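Long-range contacts in PrgA (Enterococcus faecalis, PDB 6Z9K), which extends far outside the enterococcal cell and provides surface exclusion against unwanted conjugation, the chain here being its CAP domain: residues K73-L84 against L96-W107; G193-L201 against I212-E220. All blocks are in the same frame, centred on the assembly; numbering follows the deposited sequence.

Contact 1: K73-L84 against L96-W107; sequences KKELSVYTTELL and LSVSDQSIKFAW
Lys-73 lies over one face of the Trp-107 indole. Its chain runs extended beyond CG, which sets CE over the five-membered ring, 3.8 Å from the centroid, in a CH-pi contact; NZ follows at 4.3 Å from the same centroid, 22° off the normal, as a cation-pi partner. The second charged contact is a salt bridge: bends at chi2 and chi3 carry Lys-74 NZ to 2.9 Å from Asp-100 OD1, which it meets from above the carboxylate plane. On the way, Lys-74 CE presses on Ile-103 CD1 at 3.5 Å, a tight pair.

Toward its C-terminal end, helix 73-84 makes apolar contacts with Leu-96 and Val-98, which precede helix 100-112. Ser-77 CB rests on Val-98 CG1, Thr-81 turns its CG2 methyl to Leu-96 CB at 3.7 Å, and Leu-84 CD2 touches Leu-96 CD1. Thr-81 OG1 is tied back to its own helix, donating to Ser-77 O.

Water bridges the gap between the helices: one molecule donates to Lys-73 O, accepts from Trp-107 NE1 in the ring plane at 3.0 Å, and bonds Ser-77 OG, which is also hydrogen-bonded to Val-199 N. Ser-99, the N-cap, closes a capping box with Ser-102 at the start of helix 100-112. Helix segments 73-84 and 100-107 thus meet at 102° through lysines that work twice: aliphatic chains pack on Trp-107 and Ile-103, ammonium groups find an indole face and a carboxylate.

Contact 2: G193-L201 against I212-E220; sequences GKTALGVSL and IHIISYGKE
Strands 196-202 and 211-217 form an antiparallel beta hairpin, and a classic beta bulge interrupts its regular pairing where Thr-195 and Ala-196 both face Tyr-217. Tyr-217 O takes two N-H groups there: Thr-195 N at 2.9 Å, tilted from the carbonyl plane, and Ala-196 N at 3.0 Å, close to the C=O axis but with a less straight N-H...O angle, 135°. Beyond the bulge the ladder is regular, with Gly-198 and Ile-215, then Ser-200 and His-213, exchanging backbone bonds both ways.

On the face with Ala-196, the Tyr-217 ring leans over the neighbouring strand, onto Ala-196 itself. Its CG sits between the backbone N and carbonyl carbon (chi1 52°), which brings CE1 to 3.4 Å from Ala-196 CB. Farther along, Ser-200 OG comes to 3.2 Å from His-213 CB while its hydroxyl pairs with Ala-106 O; the imidazole edge lies toward Ser-200 O, and Glu-144 and Ser-202 hold its two nitrogens.

The other face is mostly aliphatic. Leu-197 CD1 meets Ile-214 CG2 at 3.8 Å, and Val-199 CG1 lies alongside Ile-212 CG2 at 4.0 Å, with Leu-201 flanking Ile-212 too. At the bulge end the extended chain of Lys-194 carries NZ to Ser-216 OG, to which it donates at 2.9 Å; Ser-188 O and a water are further partners of this buried ammonium.

Helix 160-176 and helix 70-90 cover the face with Val-199 and Ile-214, and helix 100-112 the one with Tyr-217, the helix-sheet-helix layering characteristic of the alpha-beta-alpha sandwich of CAP domains.

In the fold
Contact 1 closes before contact 2 opens along the chain, yet their centres lie only about 7 Å apart. They meet mainly at strand 196-202, with a probable hydrogen bond from Ser-102 OG to Leu-197 O, though helix 100-112 also touches strand 211-217, the middle strand of a three-stranded sheet with 144-148. The helices of contact 1 lie on opposite faces of this sheet, and the two contacts together build one compact core. The magnesium ion, bound at Leu-146 and His-185, is about 8 Å from the side chain of Ile-214 and about 13 Å from that of Leu-84, which puts the hairpin close to the metal site without itself binding the ion.

Contact 1: K73-L84 against L96-W107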
loop_
_atom_site.group_PDB
_atom_site.type_symbol
_atom_site.label_atom_id
_atom_site.label_comp_id
_atom_site.label_asym_id
_atom_site.label_seq_id
_atom_site.Cartn_x
_atom_site.Cartn_y
_atom_site.Cartn_z
ATOM N N LYS A 73 -10.240 1.398 9.677
ATOM C CA LYS A 73 -9.250 0.393 9.188
ATOM C C LYS A 73 -9.685 -0.121 7.818
ATOM O O LYS A 73 -8.805 -0.275 6.906
ATOM C CB LYS A 73 -9.135 -0.767 10.182
ATOM C CG LYS A 73 -8.564 -0.347 11.510
ATOM C CD LYS A 73 -8.361 -1.496 12.481
ATOM C CE LYS A 73 -7.556 -1.019 13.663
ATOM N NZ LYS A 73 -7.481 -2.056 14.696
ATOM N N LYS A 74 -10.966 -0.453 7.649
ATOM C CA LYS A 74 -11.419 -1.014 6.364
ATOM C C LYS A 74 -11.257 0.062 5.289
ATOM O O LYS A 74 -10.711 -0.257 4.234
ATOM C CB LYS A 74 -12.831 -1.571 6.446
ATOM C CG LYS A 74 -13.269 -2.327 5.184
ATOM C CD LYS A 74 -14.233 -3.478 5.497
ATOM C CE LYS A 74 -13.533 -4.577 6.291
ATOM N NZ LYS A 74 -14.334 -5.818 6.474
ATOM N N GLU A 75 -11.595 1.322 5.573
ATOM C CA GLU A 75 -11.476 2.415 4.569
ATOM C C GLU A 75 -10.024 2.528 4.118
ATOM O O GLU A 75 -9.783 2.706 2.915
ATOM C CB GLU A 75 -11.917 3.769 5.116
ATOM C CG GLU A 75 -13.409 3.936 5.243
ATOM C CD GLU A 75 -13.767 5.284 5.868
ATOM O OE1 GLU A 75 -14.545 5.301 6.866
ATOM O OE2 GLU A 75 -13.192 6.310 5.388
ATOM N N LEU A 76 -9.098 2.531 5.059
ATOM C CA LEU A 76 -7.656 2.680 4.792
ATOM C C LEU A 76 -7.188 1.570 3.857
ATOM O O LEU A 76 -6.484 1.886 2.892
ATOM C CB LEU A 76 -6.895 2.670 6.106
ATOM C CG LEU A 76 -5.450 3.137 6.025
ATOM C CD1 LEU A 76 -5.374 4.614 5.668
ATOM C CD2 LEU A 76 -4.679 2.788 7.297
ATOM N N SER A 77 -7.596 0.335 4.113
ATOM C CA SER A 77 -7.183 -0.821 3.283
ATOM C C SER A 77 -7.859 -0.743 1.904
ATOM O O SER A 77 -7.161 -0.994 0.917
ATOM C CB SER A 77 -7.510 -2.119 3.960
ATOM O OG SER A 77 -6.575 -2.384 5.008
ATOM N N VAL A 78 -9.125 -0.371 1.867
ATOM C CA VAL A 78 -9.850 -0.331 0.577
ATOM C C VAL A 78 -9.236 0.777 -0.268
ATOM O O VAL A 78 -9.042 0.578 -1.491
ATOM C CB VAL A 78 -11.366 -0.161 0.748
ATOM C CG1 VAL A 78 -11.988 0.159 -0.592
ATOM C CG2 VAL A 78 -12.006 -1.372 1.382
ATOM N N TYR A 79 -8.939 1.947 0.311
ATOM C CA TYR A 79 -8.367 3.090 -0.443
ATOM C C TYR A 79 -7.084 2.666 -1.153
ATOM O O TYR A 79 -6.879 2.844 -2.363
ATOM C CB TYR A 79 -8.053 4.228 0.510
ATOM C CG TYR A 79 -7.190 5.287 -0.100
ATOM C CD1 TYR A 79 -7.707 6.250 -0.950
ATOM C CD2 TYR A 79 -5.849 5.341 0.150
ATOM C CE1 TYR A 79 -6.910 7.233 -1.508
ATOM C CE2 TYR A 79 -5.028 6.299 -0.411
ATOM C CZ TYR A 79 -5.542 7.258 -1.264
ATOM O OH TYR A 79 -4.741 8.248 -1.784
ATOM N N THR A 80 -6.240 1.967 -0.391
ATOM C CA THR A 80 -4.901 1.565 -0.861
ATOM C C THR A 80 -5.020 0.453 -1.905
ATOM O O THR A 80 -4.377 0.515 -2.948
ATOM C CB THR A 80 -4.064 1.076 0.314
ATOM O OG1 THR A 80 -4.074 2.047 1.371
ATOM C CG2 THR A 80 -2.650 0.756 -0.124
ATOM N N THR A 81 -5.919 -0.477 -1.657
ATOM C CA THR A 81 -6.097 -1.650 -2.531
ATOM C C THR A 81 -6.689 -1.169 -3.849
ATOM O O THR A 81 -6.350 -1.717 -4.921
ATOM C CB THR A 81 -6.876 -2.755 -1.823
ATOM O OG1 THR A 81 -6.222 -3.081 -0.578
ATOM C CG2 THR A 81 -6.886 -3.993 -2.685
ATOM N N GLU A 82 -7.570 -0.193 -3.823
ATOM C CA GLU A 82 -8.132 0.351 -5.093
ATOM C C GLU A 82 -6.995 0.904 -5.932
ATOM O O GLU A 82 -6.971 0.665 -7.162
ATOM C CB GLU A 82 -9.144 1.444 -4.787
ATOM C CG GLU A 82 -10.512 0.915 -4.362
ATOM C CD GLU A 82 -11.496 1.994 -3.969
ATOM O OE1 GLU A 82 -11.085 3.158 -3.870
ATOM O OE2 GLU A 82 -12.672 1.644 -3.741
ATOM N N LEU A 83 -6.109 1.704 -5.326
ATOM C CA LEU A 83 -5.023 2.289 -6.130
ATOM C C LEU A 83 -4.143 1.180 -6.711
ATOM O O LEU A 83 -3.773 1.264 -7.920
ATOM C CB LEU A 83 -4.157 3.218 -5.275
ATOM C CG LEU A 83 -4.889 4.438 -4.745
ATOM C CD1 LEU A 83 -3.913 5.329 -3.937
ATOM C CD2 LEU A 83 -5.561 5.222 -5.839
ATOM N N LEU A 84 -3.760 0.211 -5.908
ATOM C CA LEU A 84 -2.846 -0.836 -6.384
ATOM C C LEU A 84 -3.543 -1.738 -7.408
ATOM O O LEU A 84 -2.899 -2.123 -8.399
ATOM C CB LEU A 84 -2.291 -1.613 -5.196
ATOM C CG LEU A 84 -1.251 -2.650 -5.553
ATOM C CD1 LEU A 84 -0.055 -2.047 -6.316
ATOM C CD2 LEU A 84 -0.766 -3.352 -4.278
ATOM N N LEU A 96 -6.612 -7.827 -5.813
ATOM C CA LEU A 96 -6.491 -8.057 -4.355
ATOM C C LEU A 96 -7.817 -7.774 -3.677
ATOM O O LEU A 96 -8.502 -6.839 -4.035
ATOM C CB LEU A 96 -5.378 -7.178 -3.782
ATOM C CG LEU A 96 -4.062 -7.213 -4.563
ATOM C CD1 LEU A 96 -3.108 -6.145 -4.118
ATOM C CD2 LEU A 96 -3.371 -8.551 -4.468
ATOM N N SER A 97 -8.114 -8.581 -2.668
ATOM C CA SER A 97 -9.256 -8.422 -1.759
ATOM C C SER A 97 -8.792 -7.664 -0.529
ATOM O O SER A 97 -7.573 -7.655 -0.275
ATOM C CB SER A 97 -9.839 -9.750 -1.384
ATOM O OG SER A 97 -8.932 -10.543 -0.636
ATOM N N VAL A 98 -9.760 -7.084 0.181
ATOM C CA VAL A 98 -9.645 -6.660 1.584
ATOM C C VAL A 98 -10.600 -7.531 2.384
ATOM O O VAL A 98 -11.747 -7.701 1.992
ATOM C CB VAL A 98 -9.963 -5.175 1.711
ATOM C CG1 VAL A 98 -9.968 -4.771 3.171
ATOM C CG2 VAL A 98 -8.946 -4.371 0.935
ATOM N N SER A 99 -10.118 -8.089 3.483
ATOM C CA SER A 99 -10.947 -8.938 4.367
ATOM C C SER A 99 -10.700 -8.598 5.819
ATOM O O SER A 99 -9.688 -7.978 6.117
ATOM C CB SER A 99 -10.632 -10.381 4.094
ATOM O OG SER A 99 -9.279 -10.619 4.332
ATOM N N ASP A 100 -11.566 -9.043 6.718
ATOM C CA ASP A 100 -11.265 -8.964 8.172
ATOM C C ASP A 100 -9.918 -9.649 8.419
ATOM O O ASP A 100 -9.143 -9.146 9.214
ATOM C CB ASP A 100 -12.410 -9.578 8.959
ATOM C CG ASP A 100 -13.710 -8.914 8.545
ATOM O OD1 ASP A 100 -13.752 -7.671 8.626
ATOM O OD2 ASP A 100 -14.588 -9.622 7.997
ATOM N N GLN A 101 -9.645 -10.724 7.712
ATOM C CA GLN A 101 -8.404 -11.521 7.851
ATOM C C GLN A 101 -7.192 -10.654 7.485
ATOM O O GLN A 101 -6.246 -10.581 8.251
ATOM C CB GLN A 101 -8.451 -12.735 6.938
ATOM C CG GLN A 101 -7.184 -13.549 6.917
ATOM C CD GLN A 101 -7.429 -14.868 6.223
ATOM O OE1 GLN A 101 -7.713 -14.932 5.039
ATOM N NE2 GLN A 101 -7.227 -15.943 6.976
ATOM N N SER A 102 -7.226 -9.981 6.346
ATOM C CA SER A 102 -6.058 -9.187 5.876
ATOM C C SER A 102 -5.842 -7.983 6.810
ATOM O O SER A 102 -4.683 -7.623 7.124
ATOM C CB SER A 102 -6.209 -8.808 4.429
ATOM O OG SER A 102 -7.177 -7.772 4.230
ATOM N N ILE A 103 -6.908 -7.351 7.255
ATOM C CA ILE A 103 -6.853 -6.181 8.184
ATOM C C ILE A 103 -6.258 -6.632 9.518
ATOM O O ILE A 103 -5.344 -6.000 10.029
ATOM C CB ILE A 103 -8.239 -5.570 8.312
ATOM C CG1 ILE A 103 -8.650 -4.971 6.970
ATOM C CG2 ILE A 103 -8.291 -4.522 9.410
ATOM C CD1 ILE A 103 -10.117 -4.553 6.966
ATOM N N LYS A 104 -6.763 -7.713 10.071
ATOM C CA LYS A 104 -6.309 -8.166 11.413
ATOM C C LYS A 104 -4.839 -8.522 11.323
ATOM O O LYS A 104 -4.094 -8.193 12.262
ATOM C CB LYS A 104 -7.120 -9.359 11.937
ATOM C CG LYS A 104 -6.688 -9.858 13.314
ATOM C CD LYS A 104 -7.538 -10.988 13.782
ATOM C CE LYS A 104 -7.045 -11.644 15.051
ATOM N NZ LYS A 104 -5.707 -12.284 14.908
ATOM N N PHE A 105 -4.421 -9.194 10.266
ATOM C CA PHE A 105 -3.021 -9.611 10.117
ATOM C C PHE A 105 -2.177 -8.346 10.066
ATOM O O PHE A 105 -1.145 -8.229 10.814
ATOM C CB PHE A 105 -2.853 -10.490 8.882
ATOM C CG PHE A 105 -1.480 -11.008 8.585
ATOM C CD1 PHE A 105 -0.471 -11.132 9.538
ATOM C CD2 PHE A 105 -1.239 -11.462 7.299
ATOM C CE1 PHE A 105 0.746 -11.682 9.206
ATOM C CE2 PHE A 105 -0.013 -11.989 6.971
ATOM C CZ PHE A 105 0.973 -12.091 7.911
ATOM N N ALA A 106 -2.557 -7.391 9.212
ATOM C CA ALA A 106 -1.757 -6.153 9.095
ATOM C C ALA A 106 -1.626 -5.417 10.443
ATOM O O ALA A 106 -0.514 -4.938 10.804
ATOM C CB ALA A 106 -2.374 -5.222 8.078
ATOM N N TRP A 107 -2.729 -5.309 11.202
ATOM C CA TRP A 107 -2.716 -4.539 12.468
ATOM C C TRP A 107 -1.928 -5.315 13.528
ATOM O O TRP A 107 -1.329 -4.650 14.409
ATOM C CB TRP A 107 -4.136 -4.110 12.860
ATOM C CG TRP A 107 -4.541 -2.957 11.994
ATOM C CD1 TRP A 107 -5.267 -3.025 10.831
ATOM C CD2 TRP A 107 -4.155 -1.577 12.145
ATOM N NE1 TRP A 107 -5.404 -1.772 10.287
ATOM C CE2 TRP A 107 -4.713 -0.869 11.063
ATOM C CE3 TRP A 107 -3.426 -0.865 13.102
ATOM C CZ2 TRP A 107 -4.565 0.517 10.927
ATOM C CZ3 TRP A 107 -3.253 0.494 12.944
ATOM C CH2 TRP A 107 -3.838 1.176 11.884
HETATM O O HOH W 1 -6.598 -1.573 7.563
HETATM O O HOH W 2 -13.781 -6.510 3.310
#

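Contact 2: G193-L201 against I212-E220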
loop_
_atom_site.group_PDB
_atom_site.type_symbol
_atom_site.label_atom_id
_atom_site.label_comp_id
_atom_site.label_asym_id
_atom_site.label_seq_id
_atom_site.Cartn_x
_atom_site.Cartn_y
_atom_site.Cartn_z
ATOM N N GLY A 193 -0.290 -13.525 -8.390
ATOM C CA GLY A 193 -0.888 -14.560 -7.553
ATOM C C GLY A 193 -1.260 -14.037 -6.180
ATOM O O GLY A 193 -1.956 -14.747 -5.446
ATOM N N LYS A 194 -0.895 -12.813 -5.839
ATOM C CA LYS A 194 -1.414 -12.220 -4.589
ATOM C C LYS A 194 -2.920 -12.029 -4.665
ATOM O O LYS A 194 -3.490 -11.767 -5.745
ATOM C CB LYS A 194 -0.674 -10.939 -4.259
ATOM C CG LYS A 194 0.714 -11.176 -3.707
ATOM C CD LYS A 194 1.362 -9.879 -3.279
ATOM C CE LYS A 194 2.695 -10.095 -2.616
ATOM N NZ LYS A 194 3.295 -8.815 -2.184
ATOM N N THR A 195 -3.590 -12.214 -3.563
ATOM C CA THR A 195 -5.058 -12.154 -3.537
ATOM C C THR A 195 -5.568 -11.267 -2.422
ATOM O O THR A 195 -6.786 -11.071 -2.401
ATOM C CB THR A 195 -5.645 -13.564 -3.373
ATOM O OG1 THR A 195 -5.285 -14.107 -2.115
ATOM C CG2 THR A 195 -5.223 -14.433 -4.533
ATOM N N ALA A 196 -4.714 -10.732 -1.521
ATOM C CA ALA A 196 -5.246 -10.024 -0.344
ATOM C C ALA A 196 -4.275 -8.942 0.100
ATOM O O ALA A 196 -3.054 -9.082 -0.117
ATOM C CB ALA A 196 -5.493 -11.000 0.788
ATOM N N LEU A 197 -4.819 -7.869 0.634
ATOM C CA LEU A 197 -4.000 -6.747 1.151
ATOM C C LEU A 197 -4.667 -6.192 2.399
ATOM O O LEU A 197 -5.882 -6.085 2.475
ATOM C CB LEU A 197 -3.852 -5.692 0.048
ATOM C CG LEU A 197 -2.843 -4.589 0.351
ATOM C CD1 LEU A 197 -2.275 -4.042 -0.938
ATOM C CD2 LEU A 197 -3.470 -3.447 1.121
ATOM N N GLY A 198 -3.826 -5.766 3.343
ATOM C CA GLY A 198 -4.251 -4.992 4.514
ATOM C C GLY A 198 -3.243 -3.873 4.725
ATOM O O GLY A 198 -2.032 -4.136 4.546
ATOM N N VAL A 199 -3.683 -2.717 5.189
ATOM C CA VAL A 199 -2.786 -1.568 5.505
ATOM C C VAL A 199 -2.893 -1.241 6.979
ATOM O O VAL A 199 -3.993 -1.054 7.477
ATOM C CB VAL A 199 -3.121 -0.327 4.647
ATOM C CG1 VAL A 199 -2.172 0.819 4.965
ATOM C CG2 VAL A 199 -3.104 -0.676 3.163
ATOM N N SER A 200 -1.763 -1.127 7.636
ATOM C CA SER A 200 -1.767 -0.664 9.027
ATOM C C SER A 200 -0.739 0.452 9.198
ATOM O O SER A 200 0.036 0.764 8.288
ATOM C CB SER A 200 -1.481 -1.814 9.939
ATOM O OG SER A 200 -0.272 -2.457 9.543
ATOM N N LEU A 201 -0.746 0.997 10.397
ATOM C CA LEU A 201 0.045 2.191 10.764
ATOM C C LEU A 201 0.646 1.928 12.149
ATOM O O LEU A 201 -0.013 1.279 12.966
ATOM C CB LEU A 201 -0.876 3.411 10.878
ATOM C CG LEU A 201 -1.731 3.756 9.664
ATOM C CD1 LEU A 201 -2.698 4.895 10.015
ATOM C CD2 LEU A 201 -0.869 4.098 8.482
ATOM N N ILE A 212 3.841 3.261 7.633
ATOM C CA ILE A 212 2.742 2.621 6.869
ATOM C C ILE A 212 3.194 1.212 6.537
ATOM O O ILE A 212 4.226 1.039 5.872
ATOM C CB ILE A 212 2.463 3.400 5.584
ATOM C CG1 ILE A 212 2.181 4.881 5.880
ATOM C CG2 ILE A 212 1.336 2.672 4.828
ATOM C CD1 ILE A 212 2.166 5.780 4.641
ATOM N N HIS A 213 2.396 0.226 6.920
ATOM C CA HIS A 213 2.669 -1.205 6.655
ATOM C C HIS A 213 1.675 -1.692 5.592
ATOM O O HIS A 213 0.484 -1.758 5.890
ATOM C CB HIS A 213 2.488 -2.055 7.943
ATOM C CG HIS A 213 3.253 -1.604 9.153
ATOM N ND1 HIS A 213 4.388 -2.268 9.602
ATOM C CD2 HIS A 213 3.023 -0.619 10.057
ATOM C CE1 HIS A 213 4.844 -1.659 10.698
ATOM N NE2 HIS A 213 4.023 -0.656 10.998
ATOM N N ILE A 214 2.172 -1.995 4.401
ATOM C CA ILE A 214 1.347 -2.636 3.357
ATOM C C ILE A 214 1.647 -4.133 3.397
ATOM O O ILE A 214 2.746 -4.551 3.120
ATOM C CB ILE A 214 1.600 -1.994 1.979
ATOM C CG1 ILE A 214 1.232 -0.506 1.993
ATOM C CG2 ILE A 214 0.823 -2.793 0.917
ATOM C CD1 ILE A 214 1.358 0.211 0.629
ATOM N N ILE A 215 0.647 -4.901 3.818
ATOM C CA ILE A 215 0.714 -6.366 4.025
ATOM C C ILE A 215 -0.055 -7.049 2.883
ATOM O O ILE A 215 -1.210 -6.718 2.665
ATOM C CB ILE A 215 0.198 -6.734 5.423
ATOM C CG1 ILE A 215 0.898 -5.914 6.527
ATOM C CG2 ILE A 215 0.356 -8.234 5.583
ATOM C CD1 ILE A 215 2.374 -5.918 6.471
ATOM N N SER A 216 0.599 -7.883 2.098
ATOM C CA SER A 216 -0.108 -8.532 0.954
ATOM C C SER A 216 0.445 -9.925 0.718
ATOM O O SER A 216 1.580 -10.227 1.107
ATOM C CB SER A 216 -0.020 -7.663 -0.270
ATOM O OG SER A 216 1.316 -7.417 -0.650
ATOM N N TYR A 217 -0.377 -10.811 0.167
ATOM C CA TYR A 217 -0.031 -12.239 0.063
ATOM C C TYR A 217 -1.078 -12.923 -0.805
ATOM O O TYR A 217 -2.161 -12.332 -1.089
ATOM C CB TYR A 217 -0.019 -12.875 1.474
ATOM C CG TYR A 217 -1.290 -12.613 2.239
ATOM C CD1 TYR A 217 -2.439 -13.397 2.095
ATOM C CD2 TYR A 217 -1.357 -11.525 3.131
ATOM C CE1 TYR A 217 -3.621 -13.092 2.766
ATOM C CE2 TYR A 217 -2.550 -11.193 3.755
ATOM C CZ TYR A 217 -3.668 -11.999 3.625
ATOM O OH TYR A 217 -4.862 -11.732 4.257
ATOM N N GLY A 218 -0.756 -14.156 -1.164
ATOM C CA GLY A 218 -1.703 -15.111 -1.707
ATOM C C GLY A 218 -2.035 -16.248 -0.764
ATOM O O GLY A 218 -1.478 -16.311 0.326
ATOM N N LYS A 219 -2.947 -17.100 -1.167
ATOM C CA LYS A 219 -3.465 -18.138 -0.248
ATOM C C LYS A 219 -2.371 -19.163 0.038
ATOM O O LYS A 219 -2.475 -19.875 1.064
ATOM C CB LYS A 219 -4.743 -18.753 -0.774
ATOM C CG LYS A 219 -4.632 -19.666 -1.953
ATOM C CD LYS A 219 -6.050 -19.994 -2.513
ATOM C CE LYS A 219 -6.970 -18.790 -2.516
ATOM N NZ LYS A 219 -8.200 -18.975 -3.324
ATOM N N GLU A 220 -1.335 -19.229 -0.781
ATOM C CA GLU A 220 -0.216 -20.194 -0.535
ATOM C C GLU A 220 0.592 -19.807 0.709
ATOM O O GLU A 220 1.332 -20.667 1.172
ATOM C CB GLU A 220 0.728 -20.189 -1.722
ATOM C CG GLU A 220 0.020 -20.549 -3.021
ATOM C CD GLU A 220 -0.707 -19.434 -3.770
ATOM O OE1 GLU A 220 -0.622 -18.251 -3.341
ATOM O OE2 GLU A 220 -1.372 -19.802 -4.771
HETATM O O HOH W 3 -2.725 -17.225 -4.465
HETATM O O HOH W 4 4.427 -8.681 0.402
#